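Local structure of superoxide dismutase (Clostridium difficile, 3TJT) at residues Phe6-Leu11 with Lys33-Tyr38; Tyr83-Phe88 with Gly165-Glu170; Trp133-Ala138 with Ser145-Pro150. The protein probably protects cells by converting superoxide to hydrogen peroxide and dioxygen at a metal site that here holds a ferric ion. All coordinates share one frame; numbering follows the deposited sequence.

In the fold
Interaction 2 holds the metal site itself: helix 72-90 and strand 161-167, from the alpha-hairpin and C-terminal domain regions, each give one iron ligand. Its centre is about 12 Å from that of interaction 1 and about 11 Å from that of interaction 3, which lie on opposite sides of the chain's centre, about 22 Å apart. Interaction 1 reaches the site through its helix, where Tyr38 CE2 lies 3.4 Å from His85 CE1; the side chain of Tyr35 stays about 7 Å from the iron. Interaction 3 shares the sheet of strand 161-167, and Trp133 CE3 approaches Asp167 N to 3.4 Å, bringing its side chain within about 5 Å of the metal.

Interaction 1: Phe6-Leu11 with Lys33-Tyr38; sequences FKVKPL and KHYQAY
Val8 and Tyr35 form the close-packed half of this contact, in which the extended N-terminal segment 6-11 lies against helix 24-46. Val8 turns its side chain to the helix and splits its two methyls between neighbouring residues: CG1 approaches Tyr35 CE2 to 3.5 Å, while CG2 rests 3.5 Å from Gln36 OE1. The Val8 and Tyr35 side chains run past one another in opposite senses, with Val8 CB over the rim of one ring face. With CG placed opposite its own backbone N (chi1 175°), Tyr35 stretches across to the segment, and its hydroxyl accepts a nearly straight hydrogen bond from Lys9 N, 3.0 Å from N to OH with an angle of 172° at the hydrogen. Lys9 CB follows at 3.7 Å from the same OH. The ring of Tyr35 also meets His31 edge-to-face and touches His85 and Lys86, so it lies between the segment and helix 72-90.

The Gln36 side is looser and wetter. Its chain bends at chi2 (76°), bringing the amide to Val8 CG2, with the two side chains crossing at about a right angle. A water accepts from Val8 N at 3.0 Å and, weakly, from Gln36 NE2 at 3.4 Å; the firmer partner of that NE2 is Asp40. Lys9, by contrast, sends its extended chain away from the helix to a salt bridge with Asp90.

The chemistry is thus divided: one buried tyrosine hydroxyl fixes the backbone at Lys9 by a direct bond, whereas Val8 N is served through solvent. Tyr35, which packs on the iron ligand His85, links the N-terminal segment to the surroundings of the metal.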
loop_
_atom_site.group_PDB
_atom_site.type_symbol
_atom_site.label_atom_id
_atom_site.label_comp_id
_atom_site.label_asym_id
_atom_site.label_seq_id
_atom_site.Cartn_x
_atom_site.Cartn_y
_atom_site.Cartn_z
ATOM N N PHE A 6 -23.127 -10.949 1.057
ATOM C CA PHE A 6 -21.834 -11.605 1.169
ATOM C C PHE A 6 -21.427 -11.712 2.628
ATOM O O PHE A 6 -21.764 -10.851 3.435
ATOM C CB PHE A 6 -20.786 -10.876 0.321
ATOM C CG PHE A 6 -21.051 -10.983 -1.151
ATOM C CD1 PHE A 6 -20.639 -12.104 -1.858
ATOM C CD2 PHE A 6 -21.764 -9.993 -1.817
ATOM C CE1 PHE A 6 -20.905 -12.233 -3.217
ATOM C CE2 PHE A 6 -22.038 -10.109 -3.177
ATOM C CZ PHE A 6 -21.604 -11.233 -3.880
ATOM N N LYS A 7 -20.728 -12.787 2.974
ATOM C CA LYS A 7 -20.351 -12.995 4.364
ATOM C C LYS A 7 -18.866 -13.266 4.540
ATOM O O LYS A 7 -18.196 -13.756 3.638
ATOM C CB LYS A 7 -21.193 -14.118 4.981
ATOM C CG LYS A 7 -22.690 -13.850 4.845
ATOM C CD LYS A 7 -23.525 -14.615 5.852
ATOM C CE LYS A 7 -24.931 -14.029 5.932
ATOM N NZ LYS A 7 -25.547 -13.879 4.580
ATOM N N VAL A 8 -18.349 -12.918 5.708
ATOM C CA VAL A 8 -16.980 -13.260 6.053
ATOM C C VAL A 8 -16.907 -14.740 6.417
ATOM O O VAL A 8 -17.627 -15.201 7.299
ATOM C CB VAL A 8 -16.503 -12.425 7.252
ATOM C CG1 VAL A 8 -15.225 -13.000 7.825
ATOM C CG2 VAL A 8 -16.330 -10.962 6.844
ATOM N N LYS A 9 -16.046 -15.482 5.736
ATOM C CA LYS A 9 -15.816 -16.880 6.084
ATOM C C LYS A 9 -15.026 -16.948 7.391
ATOM O O LYS A 9 -13.980 -16.310 7.525
ATOM C CB LYS A 9 -15.051 -17.587 4.966
ATOM C CG LYS A 9 -14.704 -19.042 5.270
ATOM C CD LYS A 9 -14.205 -19.751 4.025
ATOM C CE LYS A 9 -13.896 -21.220 4.289
ATOM N NZ LYS A 9 -13.479 -21.905 3.031
ATOM N N PRO A 10 -15.532 -17.709 8.374
ATOM C CA PRO A 10 -14.795 -17.818 9.639
ATOM C C PRO A 10 -13.397 -18.370 9.403
ATOM O O PRO A 10 -13.207 -19.224 8.541
ATOM C CB PRO A 10 -15.637 -18.815 10.451
ATOM C CG PRO A 10 -17.023 -18.678 9.876
ATOM C CD PRO A 10 -16.800 -18.462 8.401
ATOM N N LEU A 11 -12.422 -17.877 10.156
ATOM C CA LEU A 11 -11.052 -18.361 10.022
ATOM C C LEU A 11 -11.041 -19.883 10.177
ATOM O O LEU A 11 -11.679 -20.418 11.082
ATOM C CB LEU A 11 -10.145 -17.706 11.065
ATOM C CG LEU A 11 -8.650 -17.793 10.775
ATOM C CD1 LEU A 11 -8.284 -16.953 9.537
ATOM C CD2 LEU A 11 -7.849 -17.330 11.987
ATOM N N LYS A 33 -10.999 -7.297 11.227
ATOM C CA LYS A 33 -11.126 -5.895 10.830
ATOM C C LYS A 33 -11.010 -5.674 9.314
ATOM O O LYS A 33 -11.932 -5.151 8.694
ATOM C CB LYS A 33 -10.099 -5.021 11.555
ATOM C CG LYS A 33 -10.147 -5.133 13.065
ATOM C CD LYS A 33 -11.466 -4.660 13.630
ATOM C CE LYS A 33 -11.425 -4.770 15.154
ATOM N NZ LYS A 33 -12.751 -4.507 15.761
ATOM N N HIS A 34 -9.878 -6.053 8.726
ATOM C CA HIS A 34 -9.646 -5.756 7.305
ATOM C C HIS A 34 -10.578 -6.548 6.384
ATOM O O HIS A 34 -11.283 -5.977 5.560
ATOM C CB HIS A 34 -8.189 -6.005 6.909
ATOM C CG HIS A 34 -7.209 -5.092 7.581
ATOM N ND1 HIS A 34 -6.910 -3.835 7.095
ATOM C CD2 HIS A 34 -6.451 -5.253 8.693
ATOM C CE1 HIS A 34 -6.015 -3.262 7.879
ATOM N NE2 HIS A 34 -5.717 -4.100 8.856
ATOM N N TYR A 35 -10.575 -7.867 6.521
ATOM C CA TYR A 35 -11.433 -8.708 5.682
ATOM C C TYR A 35 -12.900 -8.317 5.896
ATOM O O TYR A 35 -13.650 -8.078 4.936
ATOM C CB TYR A 35 -11.120 -10.182 5.988
ATOM C CG TYR A 35 -11.983 -11.235 5.322
ATOM C CD1 TYR A 35 -12.657 -10.993 4.117
ATOM C CD2 TYR A 35 -12.086 -12.500 5.885
ATOM C CE1 TYR A 35 -13.444 -11.993 3.521
ATOM C CE2 TYR A 35 -12.866 -13.488 5.303
ATOM C CZ TYR A 35 -13.538 -13.239 4.131
ATOM O OH TYR A 35 -14.292 -14.265 3.587
ATOM N N GLN A 36 -13.304 -8.188 7.155
ATOM C CA GLN A 36 -14.651 -7.738 7.479
ATOM C C GLN A 36 -15.054 -6.425 6.791
ATOM O O GLN A 36 -16.181 -6.294 6.314
ATOM C CB GLN A 36 -14.813 -7.590 8.994
ATOM C CG GLN A 36 -16.219 -7.207 9.427
ATOM C CD GLN A 36 -17.184 -8.379 9.365
ATOM O OE1 GLN A 36 -16.929 -9.435 9.941
ATOM N NE2 GLN A 36 -18.288 -8.204 8.651
ATOM N N ALA A 37 -14.146 -5.454 6.757
ATOM C CA ALA A 37 -14.437 -4.163 6.131
ATOM C C ALA A 37 -14.699 -4.292 4.630
ATOM O O ALA A 37 -15.595 -3.636 4.101
ATOM C CB ALA A 37 -13.298 -3.164 6.383
ATOM N N TYR A 38 -13.912 -5.113 3.938
ATOM C CA TYR A 38 -14.164 -5.323 2.506
ATOM C C TYR A 38 -15.562 -5.882 2.272
ATOM O O TYR A 38 -16.280 -5.438 1.380
ATOM C CB TYR A 38 -13.118 -6.240 1.873
ATOM C CG TYR A 38 -11.742 -5.623 1.836
ATOM C CD1 TYR A 38 -11.520 -4.401 1.197
ATOM C CD2 TYR A 38 -10.670 -6.246 2.458
ATOM C CE1 TYR A 38 -10.253 -3.831 1.174
ATOM C CE2 TYR A 38 -9.412 -5.682 2.448
ATOM C CZ TYR A 38 -9.209 -4.476 1.798
ATOM O OH TYR A 38 -7.946 -3.923 1.796
HETATM O O HOH W 1 -19.887 -11.045 7.527
#

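Interaction 2: Tyr83-Phe88 with Gly165-Glu170; sequences YNHKFF and GLDVWE. With FE (Fe (III) ion), chain B.
The iron site of the superoxide dismutase is built where helix 72-90 meets the end of strand 161-167; the axes of helix segment 83-88 and strand segment 165-167 pass 8.9 Å apart at 112°. His85 NE2 binds the ferric ion at 2.2 Å and Asp167 OD2 at 1.9 Å, and a water completes this part of the sphere at 2.2 Å. The two ligand atoms, NE2 and OD2, are close neighbours because they share the metal and are not hydrogen-bonded to each other; the imidazole and carboxylate planes stand almost perpendicular. On the far side of its ring His85 gives ND1 to the carbonyl of Gly81, which should fix the ring's rotation and make NE2 a better donor to the iron. Asp167 is steadied by an Asx turn: its OD1 accepts from Trp169 N at 3.0 Å, on the anti side and out of the carboxylate plane.

Beside the metal ligands, Phe88 packs between helix and strand. A trans first torsion (chi1 -176°) swings its ring toward the strand, and Asp167 CB sits over the ring centre, 4.0 Å from the centroid, in a CH-pi contact only 11° off the normal. The edge of the same ring meets Gly165 O, with CD1 3.4 Å away; that carbonyl is buried without a polar partner. Leu166 CD1 adds an apolar contact to Phe88 CE1, and Phe87 places CE2 3.6 Å from Gly165 N, which lies at its ring edge in plane.

His30 and His171 supply the remaining protein ligands. Three histidines, one aspartate and a solvent molecule, shared between an alpha-hairpin and a C-terminal alpha/beta domain, are the hallmark of the iron/manganese superoxide dismutase family.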
loop_
_atom_site.group_PDB
_atom_site.type_symbol
_atom_site.label_atom_id
_atom_site.label_comp_id
_atom_site.label_asym_id
_atom_site.label_seq_id
_atom_site.Cartn_x
_atom_site.Cartn_y
_atom_site.Cartn_z
ATOM N N TYR A 83 -12.688 -11.438 -1.854
ATOM C CA TYR A 83 -12.245 -12.655 -2.516
ATOM C C TYR A 83 -10.821 -13.014 -2.101
ATOM O O TYR A 83 -10.536 -14.164 -1.747
ATOM C CB TYR A 83 -12.313 -12.508 -4.040
ATOM C CG TYR A 83 -11.935 -13.789 -4.744
ATOM C CD1 TYR A 83 -12.884 -14.772 -4.976
ATOM C CD2 TYR A 83 -10.627 -14.027 -5.146
ATOM C CE1 TYR A 83 -12.547 -15.954 -5.604
ATOM C CE2 TYR A 83 -10.279 -15.214 -5.767
ATOM C CZ TYR A 83 -11.248 -16.168 -5.997
ATOM O OH TYR A 83 -10.911 -17.348 -6.616
ATOM N N ASN A 84 -9.923 -12.032 -2.156
ATOM C CA ASN A 84 -8.515 -12.285 -1.903
ATOM C C ASN A 84 -8.265 -12.785 -0.475
ATOM O O ASN A 84 -7.437 -13.665 -0.253
ATOM C CB ASN A 84 -7.665 -11.034 -2.179
ATOM C CG ASN A 84 -7.597 -10.672 -3.658
ATOM O OD1 ASN A 84 -7.913 -11.483 -4.535
ATOM N ND2 ASN A 84 -7.168 -9.438 -3.944
ATOM N N HIS A 85 -8.966 -12.211 0.494
ATOM C CA HIS A 85 -8.735 -12.602 1.879
ATOM C C HIS A 85 -9.323 -13.970 2.185
ATOM O O HIS A 85 -8.696 -14.768 2.880
ATOM C CB HIS A 85 -9.232 -11.526 2.846
ATOM C CG HIS A 85 -8.326 -10.340 2.882
ATOM N ND1 HIS A 85 -8.404 -9.321 1.953
ATOM C CD2 HIS A 85 -7.263 -10.052 3.672
ATOM C CE1 HIS A 85 -7.452 -8.436 2.197
ATOM N NE2 HIS A 85 -6.744 -8.859 3.231
ATOM N N LYS A 86 -10.513 -14.251 1.667
ATOM C CA LYS A 86 -11.067 -15.590 1.836
ATOM C C LYS A 86 -10.067 -16.606 1.289
ATOM O O LYS A 86 -9.749 -17.605 1.950
ATOM C CB LYS A 86 -12.421 -15.743 1.132
ATOM C CG LYS A 86 -13.057 -17.117 1.394
ATOM C CD LYS A 86 -14.181 -17.446 0.417
ATOM C CE LYS A 86 -15.284 -16.424 0.461
ATOM N NZ LYS A 86 -16.418 -16.784 -0.446
ATOM N N PHE A 87 -9.556 -16.335 0.092
ATOM C CA PHE A 87 -8.576 -17.200 -0.557
ATOM C C PHE A 87 -7.305 -17.341 0.282
ATOM O O PHE A 87 -6.789 -18.443 0.479
ATOM C CB PHE A 87 -8.223 -16.643 -1.953
ATOM C CG PHE A 87 -7.220 -17.467 -2.696
ATOM C CD1 PHE A 87 -7.634 -18.439 -3.597
ATOM C CD2 PHE A 87 -5.866 -17.289 -2.490
ATOM C CE1 PHE A 87 -6.714 -19.201 -4.279
ATOM C CE2 PHE A 87 -4.936 -18.065 -3.167
ATOM C CZ PHE A 87 -5.359 -19.020 -4.060
ATOM N N PHE A 88 -6.805 -16.211 0.771
ATOM C CA PHE A 88 -5.561 -16.181 1.537
ATOM C C PHE A 88 -5.648 -17.003 2.835
ATOM O O PHE A 88 -4.748 -17.791 3.140
ATOM C CB PHE A 88 -5.193 -14.724 1.842
ATOM C CG PHE A 88 -3.876 -14.553 2.540
ATOM C CD1 PHE A 88 -2.704 -15.038 1.980
ATOM C CD2 PHE A 88 -3.809 -13.872 3.751
ATOM C CE1 PHE A 88 -1.474 -14.867 2.618
ATOM C CE2 PHE A 88 -2.583 -13.699 4.402
ATOM C CZ PHE A 88 -1.419 -14.187 3.831
ATOM N N GLY A 165 -1.361 -17.613 -3.150
ATOM C CA GLY A 165 -1.190 -16.171 -3.218
ATOM C C GLY A 165 -0.772 -15.637 -1.866
ATOM O O GLY A 165 -1.184 -16.186 -0.847
ATOM N N LEU A 166 0.037 -14.577 -1.868
ATOM C CA LEU A 166 0.575 -13.983 -0.640
ATOM C C LEU A 166 0.254 -12.495 -0.582
ATOM O O LEU A 166 0.580 -11.732 -1.500
ATOM C CB LEU A 166 2.094 -14.184 -0.575
ATOM C CG LEU A 166 2.842 -13.517 0.595
ATOM C CD1 LEU A 166 2.291 -13.979 1.945
ATOM C CD2 LEU A 166 4.343 -13.785 0.476
ATOM N N ASP A 167 -0.387 -12.100 0.508
ATOM C CA ASP A 167 -0.723 -10.708 0.795
ATOM C C ASP A 167 0.539 -9.974 1.237
ATOM O O ASP A 167 1.139 -10.328 2.250
ATOM C CB ASP A 167 -1.775 -10.694 1.911
ATOM C CG ASP A 167 -2.368 -9.325 2.169
ATOM O OD1 ASP A 167 -1.891 -8.321 1.590
ATOM O OD2 ASP A 167 -3.339 -9.244 2.959
ATOM N N VAL A 168 0.961 -8.957 0.483
ATOM C CA VAL A 168 2.105 -8.151 0.922
ATOM C C VAL A 168 1.750 -6.693 1.211
ATOM O O VAL A 168 2.629 -5.828 1.220
ATOM C CB VAL A 168 3.348 -8.245 -0.022
ATOM C CG1 VAL A 168 3.954 -9.647 0.021
ATOM C CG2 VAL A 168 2.993 -7.852 -1.455
ATOM N N TRP A 169 0.472 -6.425 1.456
ATOM C CA TRP A 169 0.075 -5.167 2.084
ATOM C C TRP A 169 0.815 -5.123 3.410
ATOM O O TRP A 169 1.024 -6.163 4.048
ATOM C CB TRP A 169 -1.421 -5.136 2.371
ATOM C CG TRP A 169 -2.307 -4.849 1.184
ATOM C CD1 TRP A 169 -2.374 -5.555 0.010
ATOM C CD2 TRP A 169 -3.271 -3.798 1.077
ATOM N NE1 TRP A 169 -3.321 -4.997 -0.821
ATOM C CE2 TRP A 169 -3.894 -3.925 -0.187
ATOM C CE3 TRP A 169 -3.678 -2.765 1.927
ATOM C CZ2 TRP A 169 -4.894 -3.050 -0.620
ATOM C CZ3 TRP A 169 -4.685 -1.894 1.498
ATOM C CH2 TRP A 169 -5.278 -2.044 0.234
ATOM N N GLU A 170 1.196 -3.932 3.850
ATOM C CA GLU A 170 1.927 -3.843 5.106
ATOM C C GLU A 170 1.109 -4.312 6.317
ATOM O O GLU A 170 1.690 -4.802 7.289
ATOM C CB GLU A 170 2.516 -2.435 5.287
ATOM C CG GLU A 170 3.703 -2.215 4.353
ATOM C CD GLU A 170 4.179 -0.766 4.288
ATOM O OE1 GLU A 170 3.347 0.158 4.428
ATOM O OE2 GLU A 170 5.393 -0.578 4.092
HETATM FE FE FE B . -4.694 -8.114 3.703
HETATM O O HOH W 2 -4.558 -7.060 1.741
#

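Interaction 3: Trp133-Ala138 with Ser145-Pro150; sequences WAWLVA and SIMTTP
With CG beside its backbone N and opposite the carbonyl carbon (chi1 -54°), Trp135 slants its indole across toward the partner strand, so that the NE1 edge reaches Thr149, whose chi1 of 57° sets OG1 between its own backbone N and carbonyl carbon. The two groups meet in a hydrogen bond from Trp135 NE1 to Thr149 OG1, 2.8 Å long, virtually straight at 177° and in the indole plane. OG1 also lies 3.6 Å from Trp133 CB. Trp135 puts CH2 over one face of the Trp133 ring, near its rim.

These side chains share a face of an antiparallel beta hairpin. Trp133 with Thr149, Trp135 with Met147 and Val137 with Ser145 are hydrogen-bonded pairs, the last including a bond of 2.9 Å from Val137 N to Ser145 O. Further along this face Met147 CG packs 4.1 Å from Val137 CG1, and Val137 CG2 comes 3.3 Å from Ser145 OG. The reverse face carries the non-hydrogen-bonded pairs Ala134 with Thr148 and Leu136 with Ile146; of these, Ala134, Leu136 and Ile146 touch helix 114-127.

Trp133 NE1 is bonded to Gln152, and its ring packs edge-to-face on the iron ligand His85. Thr149 OG1, bonded both to Trp135 NE1 and to Asp153 O, thus fixes the indole of Trp135 against that of Trp133.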
loop_
_atom_site.group_PDB
_atom_site.type_symbol
_atom_site.label_atom_id
_atom_site.label_comp_id
_atom_site.label_asym_id
_atom_site.label_seq_id
_atom_site.Cartn_x
_atom_site.Cartn_y
_atom_site.Cartn_z
ATOM N N TRP A 133 -0.248 -8.105 -3.998
ATOM C CA TRP A 133 -0.259 -9.560 -3.812
ATOM C C TRP A 133 0.706 -10.208 -4.794
ATOM O O TRP A 133 0.899 -9.708 -5.903
ATOM C CB TRP A 133 -1.661 -10.112 -4.103
ATOM C CG TRP A 133 -2.699 -9.695 -3.129
ATOM C CD1 TRP A 133 -3.323 -8.483 -3.061
ATOM C CD2 TRP A 133 -3.251 -10.491 -2.075
ATOM N NE1 TRP A 133 -4.219 -8.471 -2.024
ATOM C CE2 TRP A 133 -4.197 -9.693 -1.402
ATOM C CE3 TRP A 133 -3.044 -11.805 -1.642
ATOM C CZ2 TRP A 133 -4.934 -10.157 -0.313
ATOM C CZ3 TRP A 133 -3.781 -12.272 -0.555
ATOM C CH2 TRP A 133 -4.711 -11.449 0.095
ATOM N N ALA A 134 1.308 -11.327 -4.397
ATOM C CA ALA A 134 2.042 -12.166 -5.345
ATOM C C ALA A 134 1.274 -13.469 -5.515
ATOM O O ALA A 134 0.762 -14.014 -4.542
ATOM C CB ALA A 134 3.453 -12.452 -4.853
ATOM N N TRP A 135 1.203 -13.967 -6.748
ATOM C CA TRP A 135 0.354 -15.119 -7.053
ATOM C C TRP A 135 1.085 -16.190 -7.858
ATOM O O TRP A 135 1.900 -15.879 -8.730
ATOM C CB TRP A 135 -0.862 -14.689 -7.895
ATOM C CG TRP A 135 -1.707 -13.572 -7.331
ATOM C CD1 TRP A 135 -1.611 -12.238 -7.629
ATOM C CD2 TRP A 135 -2.770 -13.701 -6.390
ATOM N NE1 TRP A 135 -2.565 -11.529 -6.933
ATOM C CE2 TRP A 135 -3.284 -12.403 -6.158
ATOM C CE3 TRP A 135 -3.347 -14.790 -5.719
ATOM C CZ2 TRP A 135 -4.332 -12.165 -5.282
ATOM C CZ3 TRP A 135 -4.397 -14.552 -4.851
ATOM C CH2 TRP A 135 -4.879 -13.246 -4.633
ATOM N N LEU A 136 0.777 -17.454 -7.564
ATOM C CA LEU A 136 1.026 -18.537 -8.516
ATOM C C LEU A 136 -0.308 -18.752 -9.207
ATOM O O LEU A 136 -1.324 -19.008 -8.550
ATOM C CB LEU A 136 1.469 -19.818 -7.799
ATOM C CG LEU A 136 1.556 -21.084 -8.662
ATOM C CD1 LEU A 136 2.665 -20.940 -9.693
ATOM C CD2 LEU A 136 1.779 -22.314 -7.791
ATOM N N VAL A 137 -0.327 -18.623 -10.531
ATOM C CA VAL A 137 -1.581 -18.712 -11.261
ATOM C C VAL A 137 -1.490 -19.745 -12.381
ATOM O O VAL A 137 -0.400 -20.108 -12.809
ATOM C CB VAL A 137 -1.994 -17.358 -11.874
ATOM C CG1 VAL A 137 -2.232 -16.309 -10.778
ATOM C CG2 VAL A 137 -0.949 -16.884 -12.877
ATOM N N ALA A 138 -2.649 -20.209 -12.834
ATOM C CA ALA A 138 -2.707 -21.146 -13.953
ATOM C C ALA A 138 -3.641 -20.623 -15.035
ATOM O O ALA A 138 -4.691 -20.038 -14.741
ATOM C CB ALA A 138 -3.183 -22.505 -13.481
ATOM N N SER A 145 2.387 -19.822 -13.899
ATOM C CA SER A 145 3.274 -18.674 -13.938
ATOM C C SER A 145 3.137 -17.909 -12.626
ATOM O O SER A 145 2.211 -18.148 -11.859
ATOM C CB SER A 145 2.921 -17.751 -15.112
ATOM O OG SER A 145 1.595 -17.262 -14.999
ATOM N N ILE A 146 4.070 -17.005 -12.369
ATOM C CA ILE A 146 3.974 -16.126 -11.206
ATOM C C ILE A 146 3.681 -14.697 -11.669
ATOM O O ILE A 146 4.286 -14.220 -12.630
ATOM C CB ILE A 146 5.266 -16.167 -10.383
ATOM C CG1 ILE A 146 5.398 -17.542 -9.717
ATOM C CG2 ILE A 146 5.264 -15.059 -9.329
ATOM C CD1 ILE A 146 6.781 -17.846 -9.211
ATOM N N MET A 147 2.727 -14.039 -11.019
ATOM C CA MET A 147 2.406 -12.649 -11.349
ATOM C C MET A 147 2.042 -11.905 -10.076
ATOM O O MET A 147 1.754 -12.515 -9.048
ATOM C CB MET A 147 1.212 -12.578 -12.304
ATOM C CG MET A 147 -0.120 -12.893 -11.595
ATOM S SD MET A 147 -1.571 -12.602 -12.597
ATOM C CE MET A 147 -1.574 -10.813 -12.710
ATOM N N THR A 148 2.041 -10.581 -10.144
ATOM C CA THR A 148 1.584 -9.787 -9.008
ATOM C C THR A 148 0.393 -8.916 -9.400
ATOM O O THR A 148 0.153 -8.661 -10.587
ATOM C CB THR A 148 2.712 -8.898 -8.447
ATOM O OG1 THR A 148 3.089 -7.925 -9.430
ATOM C CG2 THR A 148 3.918 -9.743 -8.096
ATOM N N THR A 149 -0.371 -8.491 -8.404
ATOM C CA THR A 149 -1.439 -7.520 -8.614
ATOM C C THR A 149 -1.314 -6.404 -7.581
ATOM O O THR A 149 -0.858 -6.638 -6.453
ATOM C CB THR A 149 -2.848 -8.134 -8.481
ATOM O OG1 THR A 149 -2.992 -8.737 -7.183
ATOM C CG2 THR A 149 -3.117 -9.181 -9.584
ATOM N N PRO A 150 -1.716 -5.183 -7.958
ATOM C CA PRO A 150 -1.703 -4.079 -6.989
ATOM C C PRO A 150 -2.975 -4.021 -6.166
ATOM O O PRO A 150 -4.036 -4.432 -6.633
ATOM C CB PRO A 150 -1.649 -2.840 -7.889
ATOM C CG PRO A 150 -2.426 -3.270 -9.122
ATOM C CD PRO A 150 -2.107 -4.738 -9.314
#